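Local coordinates for putative calcium-regulated periplasmic protein (Bacteroides thetaiotaomicron, PDB 3DB7), which is of unknown function but binds calcium ions and is probably a calcium-regulated periplasmic protein of the PepSY-like family, at residues I8-T11 against A17-F20; I76-I81 against K102-K107. One frame throughout, in Å; residues are numbered along the deposited sequence. Where two conformers were deposited one is given.

Contact 1 (I8-T11 against A17-F20); sequences IQVT and AQQF. With EDO (1,2-ethanediol), chain E.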
loop_
_atom_site.group_PDB
_atom_site.type_symbol
_atom_site.label_atom_id
_atom_site.label_comp_id
_atom_site.label_asym_id
_atom_site.label_seq_id
_atom_site.Cartn_x
_atom_site.Cartn_y
_atom_site.Cartn_z
ATOM N N ILE A 8 -9.995 14.124 -18.991
ATOM C CA ILE A 8 -10.324 13.525 -20.270
ATOM C C ILE A 8 -11.705 12.952 -20.226
ATOM O O ILE A 8 -12.293 12.766 -19.171
ATOM C CB ILE A 8 -9.364 12.387 -20.676
ATOM C CG1 ILE A 8 -9.298 11.309 -19.598
ATOM C CG2 ILE A 8 -7.944 12.901 -20.895
ATOM C CD1 ILE A 8 -8.407 10.090 -19.977
ATOM N N GLN A 9 -12.210 12.629 -21.402
ATOM C CA GLN A 9 -13.445 11.891 -21.496
ATOM C C GLN A 9 -13.077 10.420 -21.329
ATOM O O GLN A 9 -11.971 9.986 -21.642
ATOM C CB GLN A 9 -14.135 12.131 -22.853
ATOM C CG GLN A 9 -14.546 13.609 -23.105
ATOM C CD GLN A 9 -15.514 14.159 -22.043
ATOM O OE1 GLN A 9 -16.178 13.406 -21.332
ATOM N NE2 GLN A 9 -15.595 15.484 -21.948
ATOM N N VAL A 10 -14.026 9.649 -20.838
ATOM C CA VAL A 10 -13.862 8.206 -20.757
ATOM C C VAL A 10 -13.518 7.581 -22.101
ATOM O O VAL A 10 -12.729 6.684 -22.163
ATOM C CB VAL A 10 -15.127 7.527 -20.215
ATOM C CG1 VAL A 10 -14.970 6.019 -20.213
ATOM C CG2 VAL A 10 -15.379 8.009 -18.762
ATOM N N THR A 11 -14.051 8.131 -23.173
ATOM C CA THR A 11 -13.723 7.604 -24.500
ATOM C C THR A 11 -12.283 7.843 -24.913
ATOM O O THR A 11 -11.831 7.291 -25.912
ATOM C CB THR A 11 -14.681 8.205 -25.587
ATOM O OG1 THR A 11 -14.697 9.630 -25.451
ATOM C CG2 THR A 11 -16.132 7.674 -25.463
ATOM N N ALA A 17 -9.716 -0.376 -20.528
ATOM C CA ALA A 17 -10.205 0.344 -19.354
ATOM C C ALA A 17 -11.678 0.705 -19.460
ATOM O O ALA A 17 -12.455 0.510 -18.537
ATOM C CB ALA A 17 -9.374 1.627 -19.081
ATOM N N GLN A 18 -12.089 1.157 -20.629
ATOM C CA GLN A 18 -13.493 1.409 -20.933
ATOM C C GLN A 18 -14.317 0.134 -20.745
ATOM O O GLN A 18 -15.421 0.128 -20.164
ATOM C CB GLN A 18 -13.640 1.922 -22.353
ATOM C CG GLN A 18 -13.041 3.306 -22.550
ATOM C CD GLN A 18 -13.364 3.888 -23.887
ATOM O OE1 GLN A 18 -14.540 4.015 -24.229
ATOM N NE2 GLN A 18 -12.339 4.172 -24.707
ATOM N N GLN A 19 -13.778 -0.983 -21.185
ATOM C CA GLN A 19 -14.494 -2.258 -21.033
ATOM C C GLN A 19 -14.599 -2.667 -19.564
ATOM O O GLN A 19 -15.630 -3.139 -19.122
ATOM C CB GLN A 19 -13.804 -3.360 -21.836
ATOM C CG GLN A 19 -13.957 -3.226 -23.386
ATOM C CD GLN A 19 -12.853 -3.909 -24.182
ATOM O OE1 GLN A 19 -12.630 -3.580 -25.358
ATOM N NE2 GLN A 19 -12.141 -4.827 -23.548
ATOM N N PHE A 20 -13.549 -2.420 -18.810
ATOM C CA PHE A 20 -13.539 -2.783 -17.405
ATOM C C PHE A 20 -14.614 -2.024 -16.638
ATOM O O PHE A 20 -15.314 -2.563 -15.794
ATOM C CB PHE A 20 -12.153 -2.526 -16.830
ATOM C CG PHE A 20 -11.968 -2.997 -15.401
ATOM C CD1 PHE A 20 -11.540 -4.264 -15.157
ATOM C CD2 PHE A 20 -12.143 -2.143 -14.344
ATOM C CE1 PHE A 20 -11.320 -4.688 -13.847
ATOM C CE2 PHE A 20 -11.890 -2.596 -13.019
ATOM C CZ PHE A 20 -11.487 -3.869 -12.824
HETATM C C1 EDO E . -16.453 12.655 -17.188
HETATM O O1 EDO E . -16.599 13.823 -18.011
HETATM C C2 EDO E . -15.015 12.212 -17.384
HETATM O O2 EDO E . -14.053 13.270 -17.129
HETATM O O HOH W 1 -13.110 5.488 -27.514
#
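Val10 and Gln18 provide the closest pair of CA atoms, 6.8 Å apart, where the short 3-10 turn at Val10 and Thr11 comes up beside the first turn of helix 15-24. Gln18 carries the contact from the helix side. With its CG anti to its own carbonyl carbon (chi1 -67°) and the chain extended beyond it, the side chain reaches obliquely across the turn and brings the flat amide under the backbone of Val10 and Thr11. Val10 O sits almost directly above the amide carbon, 3.3 Å from Gln18 CD, so the carbonyl oxygen meets a face of the amide and not its N-H groups. The CA of Thr11 lies over that same face, 3.7 Å from Gln18 OE1. Apolar packing is thin: Val10 CG1 and Gln18 CG are 4.1 Å apart as the two side chains run past each other in opposite directions.

The turn links strand 6-8, outermost within this chain, to helix 15-24 in a PepSY-like protein built on an antiparallel sheet; Ile8 is hydrogen-bonded through its backbone to Ala33 of strand 30-38, and Val10 packs on Val30. The amide nitrogen of Gln18 is hydrogen-bonded to Met13 O, within the link between the two segments, which helps fix the amide's rotation. A water adds a second tie, donating to Thr11 O at 2.7 Å and accepting from Gln18 NE2 at 3.2 Å. At the strand end, a 1,2-ethanediol, probably from the crystallisation liquor, donates from O2 to Ile8 O at 2.7 Å and also bonds Ala33 N.

Contact 2 (I76-I81 against K102-K107); sequences IIPAAI and KDYEVK. With CA (calcium ion), chain D.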
loop_
_atom_site.group_PDB
_atom_site.type_symbol
_atom_site.label_atom_id
_atom_site.label_comp_id
_atom_site.label_asym_id
_atom_site.label_seq_id
_atom_site.Cartn_x
_atom_site.Cartn_y
_atom_site.Cartn_z
ATOM N N ILE A 76 -13.611 -9.158 -9.723
ATOM C CA ILE A 76 -12.242 -8.620 -9.905
ATOM C C ILE A 76 -11.206 -9.347 -9.034
ATOM O O ILE A 76 -10.011 -9.339 -9.328
ATOM C CB ILE A 76 -12.239 -7.113 -9.493
ATOM C CG1 ILE A 76 -13.137 -6.323 -10.445
ATOM C CG2 ILE A 76 -10.827 -6.479 -9.513
ATOM C CD1 ILE A 76 -13.452 -4.890 -9.958
ATOM N N ILE A 77 -11.640 -9.918 -7.912
ATOM C CA ILE A 77 -10.746 -10.519 -6.933
ATOM C C ILE A 77 -10.363 -11.958 -7.296
ATOM O O ILE A 77 -11.254 -12.811 -7.516
ATOM C CB ILE A 77 -11.437 -10.532 -5.541
ATOM C CG1 ILE A 77 -11.927 -9.125 -5.155
ATOM C CG2 ILE A 77 -10.519 -11.097 -4.494
ATOM C CD1 ILE A 77 -12.821 -9.122 -3.975
ATOM N N PRO A 78 -9.062 -12.248 -7.407
ATOM C CA PRO A 78 -8.685 -13.626 -7.741
ATOM C C PRO A 78 -9.303 -14.614 -6.757
ATOM O O PRO A 78 -9.378 -14.343 -5.562
ATOM C CB PRO A 78 -7.151 -13.618 -7.653
ATOM C CG PRO A 78 -6.751 -12.160 -7.894
ATOM C CD PRO A 78 -7.896 -11.323 -7.383
ATOM N N ALA A 79 -9.752 -15.753 -7.288
ATOM C CA ALA A 79 -10.486 -16.693 -6.463
ATOM C C ALA A 79 -9.727 -17.105 -5.226
ATOM O O ALA A 79 -10.303 -17.250 -4.148
ATOM C CB ALA A 79 -10.877 -17.954 -7.298
ATOM N N ALA A 80 -8.424 -17.297 -5.336
ATOM C CA ALA A 80 -7.677 -17.783 -4.176
ATOM C C ALA A 80 -7.642 -16.708 -3.092
ATOM O O ALA A 80 -7.697 -16.987 -1.901
ATOM C CB ALA A 80 -6.218 -18.157 -4.524
ATOM N N ILE A 81 -7.638 -15.445 -3.517
ATOM C CA ILE A 81 -7.605 -14.339 -2.533
ATOM C C ILE A 81 -9.006 -14.205 -1.881
ATOM O O ILE A 81 -9.156 -14.057 -0.677
ATOM C CB ILE A 81 -7.165 -13.038 -3.175
ATOM C CG1 ILE A 81 -5.679 -13.147 -3.551
ATOM C CG2 ILE A 81 -7.423 -11.830 -2.265
ATOM C CD1 ILE A 81 -5.072 -11.924 -4.329
ATOM N N LYS A 102 4.562 -7.750 -9.248
ATOM C CA LYS A 102 5.037 -8.696 -8.241
ATOM C C LYS A 102 4.055 -9.146 -7.162
ATOM O O LYS A 102 4.259 -10.214 -6.576
ATOM C CB LYS A 102 6.327 -8.199 -7.599
ATOM C CG LYS A 102 6.150 -7.211 -6.472
ATOM C CD LYS A 102 6.935 -7.653 -5.278
ATOM N N ASP A 103 3.065 -8.336 -6.820
ATOM C CA ASP A 103 2.161 -8.744 -5.760
ATOM C C ASP A 103 0.761 -8.155 -5.934
ATOM O O ASP A 103 0.556 -7.268 -6.780
ATOM C CB ASP A 103 2.768 -8.461 -4.371
ATOM C CG ASP A 103 3.032 -6.987 -4.123
ATOM O OD1 ASP A 103 2.340 -6.178 -4.757
ATOM O OD2 ASP A 103 3.911 -6.644 -3.324
ATOM N N TYR A 104 -0.183 -8.694 -5.176
ATOM C CA TYR A 104 -1.495 -8.088 -4.917
ATOM C C TYR A 104 -1.533 -7.580 -3.489
ATOM O O TYR A 104 -1.033 -8.262 -2.584
ATOM C CB TYR A 104 -2.623 -9.093 -4.978
ATOM C CG TYR A 104 -2.798 -9.740 -6.262
ATOM C CD1 TYR A 104 -2.078 -10.887 -6.604
ATOM C CD2 TYR A 104 -3.696 -9.213 -7.158
ATOM C CE1 TYR A 104 -2.262 -11.509 -7.810
ATOM C CE2 TYR A 104 -3.888 -9.813 -8.433
ATOM C CZ TYR A 104 -3.141 -10.948 -8.732
ATOM O OH TYR A 104 -3.262 -11.631 -9.933
ATOM N N GLU A 105 -2.083 -6.375 -3.280
ATOM C CA GLU A 105 -2.445 -5.851 -1.946
ATOM C C GLU A 105 -3.966 -5.875 -1.848
ATOM O O GLU A 105 -4.676 -5.627 -2.845
ATOM C CB GLU A 105 -2.050 -4.393 -1.772
ATOM C CG GLU A 105 -0.537 -4.086 -1.634
ATOM C CD GLU A 105 -0.255 -2.574 -1.529
ATOM O OE1 GLU A 105 -1.200 -1.781 -1.228
ATOM O OE2 GLU A 105 0.903 -2.175 -1.760
ATOM N N VAL A 106 -4.475 -6.204 -0.656
ATOM C CA VAL A 106 -5.889 -6.149 -0.371
ATOM C C VAL A 106 -6.118 -5.447 0.963
ATOM O O VAL A 106 -5.465 -5.777 1.953
ATOM C CB VAL A 106 -6.388 -7.594 -0.277
ATOM C CG1 VAL A 106 -7.786 -7.630 0.108
ATOM C CG2 VAL A 106 -6.139 -8.310 -1.670
ATOM N N LYS A 107 -7.007 -4.452 0.981
ATOM C CA LYS A 107 -7.359 -3.725 2.211
ATOM C C LYS A 107 -8.766 -4.071 2.584
ATOM O O LYS A 107 -9.683 -3.969 1.743
ATOM C CB LYS A 107 -7.254 -2.208 2.024
ATOM C CG LYS A 107 -7.553 -1.379 3.240
ATOM C CD LYS A 107 -6.326 -1.200 4.107
ATOM C CE LYS A 107 -6.539 -0.119 5.184
ATOM N NZ LYS A 107 -5.565 -0.245 6.308
HETATM CA CA CA D . 2.839 -2.200 -2.986
HETATM O O HOH W 2 3.686 -3.836 -4.154
HETATM O O HOH W 3 3.677 -4.306 -2.240
HETATM O O HOH W 4 4.941 -2.312 -3.974
HETATM O O HOH W 5 3.717 -0.963 -4.726
#
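Ile81 lays its CD1 methyl over one face of the Tyr104 ring, 4.1 Å from the centroid and 28° off the normal, a CH-pi contact displaced towards the root of the ring, since CD1 is 3.7 Å from Tyr104 CG. Pro78 meets the other end of the ring obliquely, its CG 3.7 Å from Tyr104 CE2. The branching of Ile81 divides its work: CG1, anti to the carbonyl carbon (chi1 -69°), leads to the tyrosine, while CG2 rests 3.8 Å from Val106 CG2.

Tyr104 and Val106, two apart on strand 103-108, both direct their side chains at helix 79-88, whose N-cap is Pro78; this is a helix laid on a face of an antiparallel sheet, within the PepSY-like region. Phe116 of the next strand also touches Ile81.

Glu105, between Tyr104 and Val106, starts out on the other side of the strand, away from 76-81, and in one of its two conformers its OE2 lies 2.3 Å from a calcium ion. Glu105 of the second subunit binds it too, placing the ion between two chains. Water fills part of the shell, at sites too close together in pairs to be occupied at once.

Overall arrangement
Contact 1 closes before contact 2 opens along the chain, and their centres lie 23 Å apart on opposite sides of the chain's centre. Contact 1 belongs to helix 15-24 and the loop after strand 6-8, outermost within this chain; contact 2 joins helix 79-88 to strand 103-108, third from 122-126, the chain's other outermost strand, in the same antiparallel sheet. They nevertheless meet: Phe20 CZ of the first helix is 3.6 Å from Ile76 CD1, just ahead of the second helix. Packing therefore connects the two helical regions directly. The calcium ion at Glu105 lies beside contact 2, whereas Val10 of contact 1 is about 11 Å, side chain to side chain, from the calcium ligand Glu45.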